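Local coordinates for protein putative xanthine dehydrogenase YAGS fad-binding subunit (Escherichia coli, PDB 5G5G) that binds a molybdenum ion and pterin cytosine dinucleotide, and is probably the substrate-oxidising subunit of a three-chain periplasmic aldehyde oxidase, at residues H107-I112 and I275-T280; V174-T179 and A369-I374; S186-E191 and H654-Y659. One frame throughout, in Å; residues are numbered along the deposited sequence.

Interaction 1: H107-I112 and I275-T280; sequences HYHQAI and IPNNTT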
ATOM      1  N   HIS C 107      21.416   2.460  -9.804  1.00 16.32           N
ATOM      2  CA  HIS C 107      20.213   3.221  -9.431  1.00 15.91           C
ATOM      3  C   HIS C 107      20.275   3.706  -8.010  1.00 15.58           C
ATOM      4  O   HIS C 107      21.010   3.151  -7.184  1.00 15.28           O
ATOM      5  CB  HIS C 107      18.908   2.386  -9.726  1.00 15.04           C
ATOM      6  CG  HIS C 107      18.774   1.140  -8.885  1.00 14.52           C
ATOM      7  ND1 HIS C 107      18.235   1.167  -7.627  1.00 14.00           N
ATOM      8  CD2 HIS C 107      19.172  -0.134  -9.087  1.00 14.44           C
ATOM      9  CE1 HIS C 107      18.206  -0.059  -7.136  1.00 13.84           C
ATOM     10  NE2 HIS C 107      18.811  -0.862  -7.988  1.00 13.96           N
ATOM     11  N   TYR C 108      19.436   4.696  -7.702  1.00 15.75           N
ATOM     12  CA  TYR C 108      19.319   5.220  -6.362  1.00 15.25           C
ATOM     13  C   TYR C 108      18.862   4.100  -5.408  1.00 14.95           C
ATOM     14  O   TYR C 108      18.021   3.231  -5.762  1.00 13.31           O
ATOM     15  CB  TYR C 108      18.326   6.365  -6.361  1.00 16.13           C
ATOM     16  CG  TYR C 108      18.216   7.079  -5.065  1.00 16.73           C
ATOM     17  CD1 TYR C 108      19.245   7.898  -4.581  1.00 18.03           C
ATOM     18  CD2 TYR C 108      17.109   6.916  -4.297  1.00 17.18           C
ATOM     19  CE1 TYR C 108      19.107   8.529  -3.360  1.00 20.05           C
ATOM     20  CE2 TYR C 108      16.953   7.552  -3.105  1.00 18.66           C
ATOM     21  CZ  TYR C 108      17.976   8.334  -2.633  1.00 20.30           C
ATOM     22  OH  TYR C 108      17.788   8.935  -1.392  1.00 32.69           O
ATOM     23  N   HIS C 109      19.432   4.119  -4.205  1.00 14.25           N
ATOM     24  CA  HIS C 109      19.113   3.073  -3.187  1.00 13.67           C
ATOM     25  C   HIS C 109      19.481   1.650  -3.551  1.00 13.15           C
ATOM     26  O   HIS C 109      19.114   0.715  -2.843  1.00 13.42           O
ATOM     27  CB  HIS C 109      17.666   3.143  -2.688  1.00 13.49           C
ATOM     28  CG  HIS C 109      17.420   4.235  -1.715  1.00 13.76           C
ATOM     29  ND1 HIS C 109      16.169   4.505  -1.245  1.00 14.08           N
ATOM     30  CD2 HIS C 109      18.249   5.127  -1.108  1.00 14.77           C
ATOM     31  CE1 HIS C 109      16.213   5.480  -0.368  1.00 14.51           C
ATOM     32  NE2 HIS C 109      17.466   5.888  -0.272  1.00 14.61           N
ATOM     33  N   GLN C 110      20.305   1.442  -4.567  1.00 13.62           N
ATOM     34  CA  GLN C 110      20.855   0.121  -4.792  1.00 13.84           C
ATOM     35  C   GLN C 110      21.710  -0.291  -3.606  1.00 13.96           C
ATOM     36  O   GLN C 110      22.473   0.539  -3.074  1.00 13.99           O
ATOM     37  CB  GLN C 110      21.697   0.105  -6.068  1.00 14.90           C
ATOM     38  CG  GLN C 110      22.369  -1.238  -6.385  1.00 15.80           C
ATOM     39  CD  GLN C 110      23.114  -1.166  -7.714  1.00 16.88           C
ATOM     40  OE1 GLN C 110      23.672  -0.116  -8.082  1.00 17.97           O
ATOM     41  NE2 GLN C 110      23.092  -2.274  -8.463  1.00 17.87           N
ATOM     42  N   ALA C 111      21.542  -1.526  -3.148  1.00 13.38           N
ATOM     43  CA  ALA C 111      22.260  -1.936  -1.946  1.00 13.74           C
ATOM     44  C   ALA C 111      23.778  -1.915  -2.185  1.00 14.22           C
ATOM     45  O   ALA C 111      24.256  -2.430  -3.209  1.00 14.89           O
ATOM     46  CB  ALA C 111      21.845  -3.303  -1.510  1.00 13.63           C
ATOM     47  N   ILE C 112      24.536  -1.333  -1.258  1.00 14.42           N
ATOM     48  CA  ILE C 112      26.006  -1.303  -1.356  1.00 14.89           C
ATOM     49  C   ILE C 112      26.736  -1.905  -0.171  1.00 15.39           C
ATOM     50  O   ILE C 112      27.946  -2.157  -0.246  1.00 15.95           O
ATOM     51  CB  ILE C 112      26.576   0.093  -1.682  1.00 15.73           C
ATOM     52  CG1 ILE C 112      26.213   1.104  -0.571  1.00 15.76           C
ATOM     53  CG2 ILE C 112      26.068   0.534  -3.040  1.00 16.19           C
ATOM     54  CD1 ILE C 112      26.887   2.458  -0.732  1.00 16.76           C
ATOM     55  N   ILE C 275      12.323   0.767   0.034  1.00 11.69           N
ATOM     56  CA  ILE C 275      11.669  -0.179  -0.863  1.00 11.44           C
ATOM     57  C   ILE C 275      11.357   0.422  -2.243  1.00 11.34           C
ATOM     58  O   ILE C 275      11.742  -0.149  -3.231  1.00 11.29           O
ATOM     59  CB  ILE C 275      10.497  -0.932  -0.217  1.00 11.15           C
ATOM     60  CG1 ILE C 275      11.071  -1.859   0.869  1.00 11.13           C
ATOM     61  CG2 ILE C 275       9.724  -1.740  -1.267  1.00 11.20           C
ATOM     62  CD1 ILE C 275      10.017  -2.518   1.715  1.00 11.06           C
ATOM     63  N   PRO C 276      10.740   1.591  -2.291  1.00 11.43           N
ATOM     64  CA  PRO C 276      10.318   2.046  -3.623  1.00 11.31           C
ATOM     65  C   PRO C 276      11.452   2.264  -4.658  1.00 11.74           C
ATOM     66  O   PRO C 276      11.233   2.006  -5.857  1.00 13.17           O
ATOM     67  CB  PRO C 276       9.519   3.310  -3.322  1.00 11.29           C
ATOM     68  CG  PRO C 276       8.975   3.069  -1.967  1.00 11.22           C
ATOM     69  CD  PRO C 276      10.114   2.386  -1.232  1.00 11.40           C
ATOM     70  N   ASN C 277      12.636   2.738  -4.210  1.00 11.54           N
ATOM     71  CA  ASN C 277      13.806   2.853  -5.071  1.00 11.96           C
ATOM     72  C   ASN C 277      14.711   1.624  -5.089  1.00 12.07           C
ATOM     73  O   ASN C 277      15.334   1.363  -6.111  1.00 12.25           O
ATOM     74  CB  ASN C 277      14.647   4.126  -4.785  1.00 12.12           C
ATOM     75  CG  ASN C 277      13.936   5.391  -5.143  1.00 12.34           C
ATOM     76  OD1 ASN C 277      13.900   5.804  -6.314  1.00 12.90           O
ATOM     77  ND2 ASN C 277      13.332   6.002  -4.171  1.00 12.11           N
ATOM     78  N   ASN C 278      14.811   0.866  -3.975  1.00 11.93           N
ATOM     79  CA  ASN C 278      15.698  -0.313  -3.970  1.00 12.47           C
ATOM     80  C   ASN C 278      15.170  -1.445  -4.841  1.00 12.24           C
ATOM     81  O   ASN C 278      15.963  -2.143  -5.486  1.00 12.57           O
ATOM     82  CB  ASN C 278      15.922  -0.868  -2.553  1.00 12.51           C
ATOM     83  CG  ASN C 278      16.765  -2.116  -2.573  1.00 13.31           C
ATOM     84  OD1 ASN C 278      16.254  -3.231  -2.511  1.00 13.71           O
ATOM     85  ND2 ASN C 278      18.095  -1.921  -2.727  1.00 14.86           N
ATOM     86  N   THR C 279      13.845  -1.624  -4.848  1.00 12.23           N
ATOM     87  CA  THR C 279      13.245  -2.806  -5.448  1.00 12.13           C
ATOM     88  C   THR C 279      12.772  -2.442  -6.867  1.00 12.65           C
ATOM     89  O   THR C 279      13.459  -1.717  -7.549  1.00 14.47           O
ATOM     90  CB  THR C 279      12.141  -3.433  -4.605  1.00 11.39           C
ATOM     91  OG1 THR C 279      10.989  -2.588  -4.436  1.00 10.93           O
ATOM     92  CG2 THR C 279      12.682  -3.742  -3.198  1.00 11.43           C
ATOM     93  N   THR C 280      11.635  -2.974  -7.303  1.00 11.98           N
ATOM     94  CA  THR C 280      11.161  -2.695  -8.644  1.00 12.12           C
ATOM     95  C   THR C 280       9.884  -1.839  -8.585  1.00 12.04           C
ATOM     96  O   THR C 280       9.267  -1.697  -7.525  1.00 11.63           O
ATOM     97  CB  THR C 280      10.860  -3.977  -9.403  1.00 12.14           C
ATOM     98  OG1 THR C 280       9.768  -4.675  -8.818  1.00 11.88           O
ATOM     99  CG2 THR C 280      12.076  -4.879  -9.413  1.00 12.50           C
TER
HETATM  100  O   HOH W   1      13.409   4.223  -1.750  1.00 12.31           O
HETATM  101  O   HOH W   2      19.894  -3.523  -4.394  1.00 13.22           O

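Interaction 2: V174-T179 and A369-I374; sequences VKIDAT and AEKAGI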
ATOM      1  N   VAL C 174     -15.137   7.962 -38.649  1.00 19.96           N
ATOM      2  CA  VAL C 174     -15.015   8.631 -37.358  1.00 19.93           C
ATOM      3  C   VAL C 174     -13.766   8.085 -36.729  1.00 18.89           C
ATOM      4  O   VAL C 174     -13.493   6.886 -36.858  1.00 18.32           O
ATOM      5  CB  VAL C 174     -16.264   8.401 -36.479  1.00 20.64           C
ATOM      6  CG1 VAL C 174     -16.536   6.946 -36.222  1.00 20.52           C
ATOM      7  CG2 VAL C 174     -16.128   9.064 -35.134  1.00 20.69           C
ATOM      8  N   LYS C 175     -12.962   8.954 -36.130  1.00 17.89           N
ATOM      9  CA  LYS C 175     -11.728   8.486 -35.574  1.00 17.35           C
ATOM     10  C   LYS C 175     -11.194   9.337 -34.454  1.00 17.09           C
ATOM     11  O   LYS C 175     -11.581  10.485 -34.319  1.00 17.22           O
ATOM     12  CB  LYS C 175     -10.669   8.390 -36.661  1.00 17.92           C
ATOM     13  CG  LYS C 175     -10.228   9.730 -37.224  1.00 18.40           C
ATOM     14  CD  LYS C 175      -9.725   9.681 -38.651  1.00 19.08           C
ATOM     15  CE  LYS C 175     -10.885   9.564 -39.639  1.00 19.29           C
ATOM     16  NZ  LYS C 175     -10.523   9.445 -41.074  1.00 19.85           N
ATOM     17  N   ILE C 176     -10.313   8.738 -33.665  1.00 16.67           N
ATOM     18  CA  ILE C 176      -9.591   9.470 -32.593  1.00 17.28           C
ATOM     19  C   ILE C 176      -8.092   9.259 -32.731  1.00 17.43           C
ATOM     20  O   ILE C 176      -7.663   8.265 -33.318  1.00 16.59           O
ATOM     21  CB  ILE C 176     -10.057   9.092 -31.148  1.00 17.44           C
ATOM     22  CG1 ILE C 176      -9.769   7.634 -30.836  1.00 17.58           C
ATOM     23  CG2 ILE C 176     -11.539   9.379 -30.950  1.00 17.88           C
ATOM     24  CD1 ILE C 176      -8.411   7.411 -30.171  1.00 18.06           C
ATOM     25  N   ASP C 177      -7.329  10.243 -32.246  1.00 17.63           N
ATOM     26  CA  ASP C 177      -5.856  10.204 -32.171  1.00 18.56           C
ATOM     27  C   ASP C 177      -5.525  10.887 -30.852  1.00 17.78           C
ATOM     28  O   ASP C 177      -5.745  12.086 -30.725  1.00 18.05           O
ATOM     29  CB  ASP C 177      -5.217  10.944 -33.351  1.00 19.83           C
ATOM     30  CG  ASP C 177      -3.688  10.937 -33.318  1.00 20.93           C
ATOM     31  OD1 ASP C 177      -3.121  10.952 -32.243  1.00 21.99           O
ATOM     32  OD2 ASP C 177      -3.031  10.973 -34.383  1.00 23.99           O
ATOM     33  N   ALA C 178      -5.054  10.125 -29.874  1.00 17.04           N
ATOM     34  CA  ALA C 178      -4.898  10.643 -28.526  1.00 16.97           C
ATOM     35  C   ALA C 178      -3.716  10.000 -27.885  1.00 16.40           C
ATOM     36  O   ALA C 178      -3.350   8.885 -28.270  1.00 16.21           O
ATOM     37  CB  ALA C 178      -6.131  10.384 -27.664  1.00 16.78           C
ATOM     38  N   THR C 179      -3.124  10.717 -26.930  1.00 16.51           N
ATOM     39  CA  THR C 179      -1.949  10.255 -26.199  1.00 16.56           C
ATOM     40  C   THR C 179      -2.313  10.208 -24.740  1.00 15.82           C
ATOM     41  O   THR C 179      -2.983  11.104 -24.237  1.00 15.38           O
ATOM     42  CB  THR C 179      -0.731  11.192 -26.466  1.00 17.97           C
ATOM     43  OG1 THR C 179      -0.434  11.168 -27.875  1.00 19.11           O
ATOM     44  CG2 THR C 179       0.527  10.821 -25.687  1.00 18.93           C
ATOM     45  N   ALA C 369     -16.474   6.048 -28.993  1.00 15.00           N
ATOM     46  CA  ALA C 369     -17.907   5.769 -28.888  1.00 15.14           C
ATOM     47  C   ALA C 369     -18.702   7.099 -28.820  1.00 15.87           C
ATOM     48  O   ALA C 369     -19.713   7.275 -29.494  1.00 16.00           O
ATOM     49  CB  ALA C 369     -18.193   4.892 -27.669  1.00 14.53           C
ATOM     50  N   GLU C 370     -18.184   8.041 -28.056  1.00 16.38           N
ATOM     51  CA  GLU C 370     -18.807   9.341 -27.897  1.00 18.02           C
ATOM     52  C   GLU C 370     -18.848  10.065 -29.230  1.00 18.53           C
ATOM     53  O   GLU C 370     -19.866  10.579 -29.629  1.00 18.20           O
ATOM     54  CB  GLU C 370     -18.033  10.167 -26.851  1.00 19.03           C
ATOM     55  CG  GLU C 370     -18.539  11.583 -26.710  1.00 20.21           C
ATOM     56  CD  GLU C 370     -17.831  12.365 -25.637  1.00 21.19           C
ATOM     57  OE1 GLU C 370     -16.614  12.204 -25.488  1.00 21.80           O
ATOM     58  OE2 GLU C 370     -18.513  13.151 -24.940  1.00 21.83           O
ATOM     59  N   LYS C 371     -17.739  10.054 -29.949  1.00 18.65           N
ATOM     60  CA  LYS C 371     -17.659  10.694 -31.250  1.00 19.77           C
ATOM     61  C   LYS C 371     -18.609  10.068 -32.262  1.00 19.27           C
ATOM     62  O   LYS C 371     -19.244  10.797 -33.050  1.00 19.69           O
ATOM     63  CB  LYS C 371     -16.227  10.633 -31.767  1.00 21.93           C
ATOM     64  CG  LYS C 371     -15.822  11.697 -32.752  1.00 25.50           C
ATOM     65  CD  LYS C 371     -14.347  11.971 -32.448  1.00 27.23           C
ATOM     66  CE  LYS C 371     -13.685  12.653 -33.588  1.00 28.96           C
ATOM     67  NZ  LYS C 371     -12.274  12.922 -33.165  1.00 28.22           N
ATOM     68  N   ALA C 372     -18.737   8.742 -32.224  1.00 18.13           N
ATOM     69  CA  ALA C 372     -19.651   8.001 -33.088  1.00 18.26           C
ATOM     70  C   ALA C 372     -21.110   8.136 -32.688  1.00 18.16           C
ATOM     71  O   ALA C 372     -22.007   7.733 -33.477  1.00 18.93           O
ATOM     72  CB  ALA C 372     -19.273   6.549 -33.106  1.00 17.88           C
ATOM     73  N   GLY C 373     -21.398   8.676 -31.511  1.00 17.54           N
ATOM     74  CA  GLY C 373     -22.803   8.738 -31.044  1.00 18.15           C
ATOM     75  C   GLY C 373     -23.378   7.386 -30.581  1.00 17.84           C
ATOM     76  O   GLY C 373     -24.573   7.123 -30.744  1.00 18.25           O
ATOM     77  N   ILE C 374     -22.532   6.504 -30.038  1.00 17.25           N
ATOM     78  CA  ILE C 374     -22.957   5.142 -29.680  1.00 16.69           C
ATOM     79  C   ILE C 374     -22.661   4.960 -28.215  1.00 16.46           C
ATOM     80  O   ILE C 374     -21.584   5.300 -27.762  1.00 16.07           O
ATOM     81  CB  ILE C 374     -22.201   4.101 -30.541  1.00 16.66           C
ATOM     82  CG1 ILE C 374     -22.537   4.332 -32.045  1.00 17.44           C
ATOM     83  CG2 ILE C 374     -22.536   2.683 -30.104  1.00 16.66           C
ATOM     84  CD1 ILE C 374     -21.732   3.433 -32.967  1.00 17.52           C
TER

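Interaction 3: S186-E191 and H654-Y659; sequences SHMAME and HDMAGY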
ATOM      1  N   SER C 186       4.211   1.581  -7.590  1.00 10.90           N
ATOM      2  CA  SER C 186       4.914   0.782  -6.588  1.00 10.54           C
ATOM      3  C   SER C 186       4.012  -0.239  -5.923  1.00 10.81           C
ATOM      4  O   SER C 186       2.861   0.049  -5.605  1.00 10.05           O
ATOM      5  CB  SER C 186       5.547   1.736  -5.519  1.00 10.94           C
ATOM      6  OG  SER C 186       6.619   1.110  -4.838  1.00 11.05           O
ATOM      7  N   HIS C 187       4.573  -1.409  -5.568  1.00 10.91           N
ATOM      8  CA  HIS C 187       3.730  -2.490  -5.045  1.00 10.43           C
ATOM      9  C   HIS C 187       3.145  -2.177  -3.673  1.00 10.31           C
ATOM     10  O   HIS C 187       1.970  -2.410  -3.391  1.00 10.09           O
ATOM     11  CB  HIS C 187       4.492  -3.798  -4.997  1.00 10.62           C
ATOM     12  CG  HIS C 187       5.242  -4.062  -6.248  1.00 10.92           C
ATOM     13  ND1 HIS C 187       6.514  -3.545  -6.473  1.00 11.29           N
ATOM     14  CD2 HIS C 187       4.898  -4.739  -7.362  1.00 10.78           C
ATOM     15  CE1 HIS C 187       6.900  -3.893  -7.677  1.00 11.46           C
ATOM     16  NE2 HIS C 187       5.943  -4.626  -8.233  1.00 10.70           N
ATOM     17  N   MET C 188       4.010  -1.626  -2.821  1.00 10.70           N
ATOM     18  CA  MET C 188       3.646  -1.295  -1.457  1.00 11.67           C
ATOM     19  C   MET C 188       3.029  -2.472  -0.711  1.00 10.47           C
ATOM     20  O   MET C 188       2.101  -2.321   0.087  1.00  9.94           O
ATOM     21  CB  MET C 188       2.681  -0.103  -1.389  1.00 12.79           C
ATOM     22  CG  MET C 188       3.083   1.105  -2.209  1.00 14.80           C
ATOM     23  SD  MET C 188       4.544   1.966  -1.611  1.00 18.79           S
ATOM     24  CE  MET C 188       3.998   2.691  -0.179  1.00 16.51           C
ATOM     25  N   ALA C 189       3.554  -3.680  -0.930  1.00 10.72           N
ATOM     26  CA  ALA C 189       3.065  -4.834  -0.166  1.00 10.68           C
ATOM     27  C   ALA C 189       3.311  -4.575   1.303  1.00 11.40           C
ATOM     28  O   ALA C 189       4.368  -4.031   1.669  1.00 10.72           O
ATOM     29  CB  ALA C 189       3.779  -6.117  -0.595  1.00 10.54           C
ATOM     30  N   MET C 190       2.342  -4.941   2.142  1.00 10.68           N
ATOM     31  CA  MET C 190       2.379  -4.471   3.527  1.00 11.53           C
ATOM     32  C   MET C 190       3.506  -5.116   4.293  1.00 10.57           C
ATOM     33  O   MET C 190       3.984  -4.515   5.230  1.00 10.10           O
ATOM     34  CB  MET C 190       1.042  -4.683   4.205  1.00 12.83           C
ATOM     35  CG  MET C 190       0.837  -3.840   5.461  1.00 15.22           C
ATOM     36  SD  MET C 190       1.002  -2.061   5.243  1.00 16.87           S
ATOM     37  CE  MET C 190      -0.044  -1.791   3.858  1.00 16.73           C
ATOM     38  N   GLU C 191       3.946  -6.324   3.909  1.00 10.33           N
ATOM     39  CA  GLU C 191       5.163  -6.908   4.495  1.00 10.30           C
ATOM     40  C   GLU C 191       6.376  -6.418   3.726  1.00 10.45           C
ATOM     41  O   GLU C 191       6.539  -6.752   2.556  1.00 10.24           O
ATOM     42  CB  GLU C 191       5.104  -8.457   4.529  1.00 10.53           C
ATOM     43  CG  GLU C 191       6.354  -9.125   5.109  1.00 11.22           C
ATOM     44  CD  GLU C 191       6.516 -10.587   4.684  1.00 11.70           C
ATOM     45  OE1 GLU C 191       5.877 -11.032   3.686  1.00 11.58           O
ATOM     46  OE2 GLU C 191       7.304 -11.275   5.353  1.00 11.60           O
ATOM     47  N   HIS C 654       9.010   8.388  -1.452  1.00 15.02           N
ATOM     48  CA  HIS C 654       9.354   6.975  -1.352  1.00 15.00           C
ATOM     49  C   HIS C 654       9.078   6.326   0.001  1.00 15.74           C
ATOM     50  O   HIS C 654       9.936   5.717   0.582  1.00 16.58           O
ATOM     51  CB  HIS C 654      10.783   6.695  -1.842  1.00 15.22           C
ATOM     52  CG  HIS C 654      11.868   7.459  -1.133  1.00 15.16           C
ATOM     53  ND1 HIS C 654      12.361   7.104   0.101  1.00 15.11           N
ATOM     54  CD2 HIS C 654      12.613   8.522  -1.530  1.00 15.69           C
ATOM     55  CE1 HIS C 654      13.340   7.919   0.451  1.00 15.27           C
ATOM     56  NE2 HIS C 654      13.521   8.785  -0.533  1.00 15.26           N
ATOM     57  N   ASP C 655       7.837   6.428   0.450  1.00 15.89           N
ATOM     58  CA  ASP C 655       7.391   5.766   1.646  1.00 17.12           C
ATOM     59  C   ASP C 655       5.880   5.586   1.596  1.00 17.06           C
ATOM     60  O   ASP C 655       5.247   5.889   0.563  1.00 15.62           O
ATOM     61  CB  ASP C 655       7.915   6.464   2.900  1.00 18.43           C
ATOM     62  CG  ASP C 655       7.342   7.851   3.092  1.00 21.53           C
ATOM     63  OD1 ASP C 655       6.131   8.073   2.837  1.00 20.24           O
ATOM     64  OD2 ASP C 655       8.123   8.728   3.475  1.00 24.93           O
ATOM     65  N   MET C 656       5.334   5.057   2.687  0.50 16.80           N
ATOM     66  CA  MET C 656       3.950   4.620   2.779  0.50 16.67           C
ATOM     67  C   MET C 656       3.017   5.796   3.149  0.50 17.45           C
ATOM     68  O   MET C 656       1.809   5.574   3.228  0.50 18.00           O
ATOM     69  CB  MET C 656       3.910   3.418   3.750  0.50 16.65           C
ATOM     70  CG  MET C 656       2.600   2.732   4.093  0.50 17.10           C
ATOM     71  SD  MET C 656       1.756   1.872   2.717  0.50 16.97           S
ATOM     72  CE  MET C 656       2.692   0.332   2.620  0.50 16.11           C
ATOM     73  N   ALA C 657       3.560   7.014   3.340  1.00 16.96           N
ATOM     74  CA  ALA C 657       2.763   8.262   3.442  1.00 18.46           C
ATOM     75  C   ALA C 657       2.846   9.052   2.131  1.00 18.98           C
ATOM     76  O   ALA C 657       1.805   9.479   1.598  1.00 20.62           O
ATOM     77  CB  ALA C 657       3.237   9.126   4.593  1.00 18.93           C
ATOM     78  N   GLY C 658       4.052   9.194   1.571  1.00 17.10           N
ATOM     79  CA  GLY C 658       4.211   9.945   0.336  1.00 16.44           C
ATOM     80  C   GLY C 658       3.555   9.318  -0.912  1.00 15.41           C
ATOM     81  O   GLY C 658       3.057  10.042  -1.807  1.00 16.62           O
ATOM     82  N   TYR C 659       3.661   7.999  -1.030  1.00 13.88           N
ATOM     83  CA  TYR C 659       3.029   7.252  -2.136  1.00 13.68           C
ATOM     84  C   TYR C 659       1.715   6.774  -1.603  1.00 13.78           C
ATOM     85  O   TYR C 659       1.686   5.907  -0.711  1.00 14.80           O
ATOM     86  CB  TYR C 659       3.906   6.099  -2.564  1.00 13.64           C
ATOM     87  CG  TYR C 659       3.309   5.307  -3.756  1.00 13.01           C
ATOM     88  CD1 TYR C 659       2.389   4.254  -3.550  1.00 13.10           C
ATOM     89  CD2 TYR C 659       3.654   5.633  -5.056  1.00 12.88           C
ATOM     90  CE1 TYR C 659       1.870   3.527  -4.620  1.00 12.49           C
ATOM     91  CE2 TYR C 659       3.174   4.931  -6.116  1.00 12.90           C
ATOM     92  CZ  TYR C 659       2.278   3.864  -5.902  1.00 12.61           C
ATOM     93  OH  TYR C 659       1.777   3.160  -6.982  1.00 12.32           O
TER

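Interaction 1: H107-I112 and I275-T280
Asn-278 hands one amide hydrogen straight to the carbonyl of His-109: ND2 lies 2.8 Å from His-109 O, the N-H...O angle is 179°, and the acceptor sits in the amide plane. ND2 also donates to a water that accepts from Ala-111 N, while OD1 bonds to Ser-250 OG, so both ends of the amide are held. Asn-277 presents CG to the rim of the Tyr-108 ring, 3.6 Å from CD2, with amide and ring planes nearly perpendicular (89°). A second water gathers Asn-277 N, Asn-277 ND2 and His-109 ND1, and Asn-277 OD1 is taken by Phe-651 N. Behind these contacts stands a type II turn from His-107 to Gln-110. With His-107 CG lodged between its own N and carbonyl carbon (chi1 65°), ND1 donates to Tyr-108 O at 2.8 Å from above the carbonyl plane. A leucine in place of His-107 would probably leave that carbonyl without its donor, facing Asn-277 O with less to hold the turn. Beyond the turn, Ala-111 packs on helix 250-262, and Ile-112 pairs by backbone hydrogen bonding with Val-54 while touching strand 131-136, so the contact joins the hammerhead region, through this turn, to the short helix 275-278.

Interaction 2: V174-T179 and A369-I374
The flat group that matters here is the Lys-175 carbonyl, approached at its oxygen and not over a face: Lys-371 NZ lies 2.8 Å from Lys-175 O, almost in line with the C=O bond (162°). This is helix-on-sheet packing, in which the C-terminal turn of helix 354-372 rests on strand 174-182, the edge strand of a five-stranded mixed sheet within this chain. The aliphatic part of Lys-371 does the rest of the work. CG leaves the helix opposite the backbone N (chi1 -155°), and the chain, bent at its second torsion, runs past Val-174, whose CG2 sits 3.6 Å from Lys-371 CG. Farther out, Lys-371 passes Ile-176 at a slant, CD 4.1 Å from Ile-176 CG2. Val-174 and Ile-176 also lean on Leu-368 and Ala-364, respectively, earlier in the same helix. Lys-175 NZ bonds to Phe-169 O and Ala-172 O, its charge set against the Phe-169 ring in a cation-pi contact. A Schellman motif ends the helix, with Gly-373 N bonded to Glu-370 O and Ile-374 N to Ala-369 O. Just before that glycine, the Ala-372 methyl closes the contact, CB standing 4.2 Å from Val-174 CG1.

Interaction 3: S186-E191 and H654-Y659
Met-188 swings its CG beside the backbone N (chi1 -48°) and bends again at the second and third torsions, so that its thioether curls between Tyr-659 and Met-656. Tyr-659, with CG anti to its N (chi1 -178°), reaches across to Ser-186 and Met-188. The Met-188 and Tyr-659 side chains meet at a slant: Met-188 CG is 3.5 Å from Tyr-659 CD1, and SD stands 4.5 Å from the ring centroid in an oblique Met-aromatic contact. Ser-186 CB sits over one face of the same ring, offset toward the rim, a CH-pi contact with CB 4.0 Å from the centroid. At the far end of the ring, Ser-186 N donates to Tyr-659 OH over 3.0 Å in a nearly straight bond (172°). That hydroxyl is bonded to Glu-640 OE1 as well. The Met-188 methyl reaches the 654-659 backbone, with CE 3.5 Å from Asp-655 O. In one of two deposited conformers of Met-656, its side chain crosses that of Met-190 at about a right angle, so this contact is less certain.

Asp-655 shapes the loop 654-659 from within: OD1 accepts from Gly-658 N at 2.7 Å and also from Ala-657 N, an Asx motif combined with an Asx turn, while OD2 meets a glycerol, probably from the crystallisation liquor. On the other segment, Met-190 touches the iron-sulfur cluster, and His-187 NE2 bonds to the carbonyl of Ala-348 in the molybdenum pocket, consistent with this loop lying between the two sites. Carbonyls of Ser-186 and His-187 are also bound by basic side chains of another protein chain. Across the contact, the Tyr-659 hydroxyl, gripped by Ser-186 N and Glu-640, pins the ring in place, while Met-188 packs against it through apolar contacts that fix no direction of their own.

How the interactions relate
Interactions 1 and 3 are buried and adjoin, their centres about 13 Å apart; interaction 2 lies on the surface, with centres about 42 and 37 Å from the other two. The inner pair meet through Thr-280 with His-187 and through His-109 and Asn-277 with His-654, so the helix 275-278 region and the loops 186-191 and 654-659 share one neighbourhood. Their chemistry differs: interaction 1 relies on side-chain amides, imidazoles and waters, interaction 3 on methionines around a tyrosine. Interaction 2 instead joins a helix end to a sheet edge through one lysine and small apolar groups. Other protein chains reach interactions 1 and 3, whereas none in the assembly touches interaction 2.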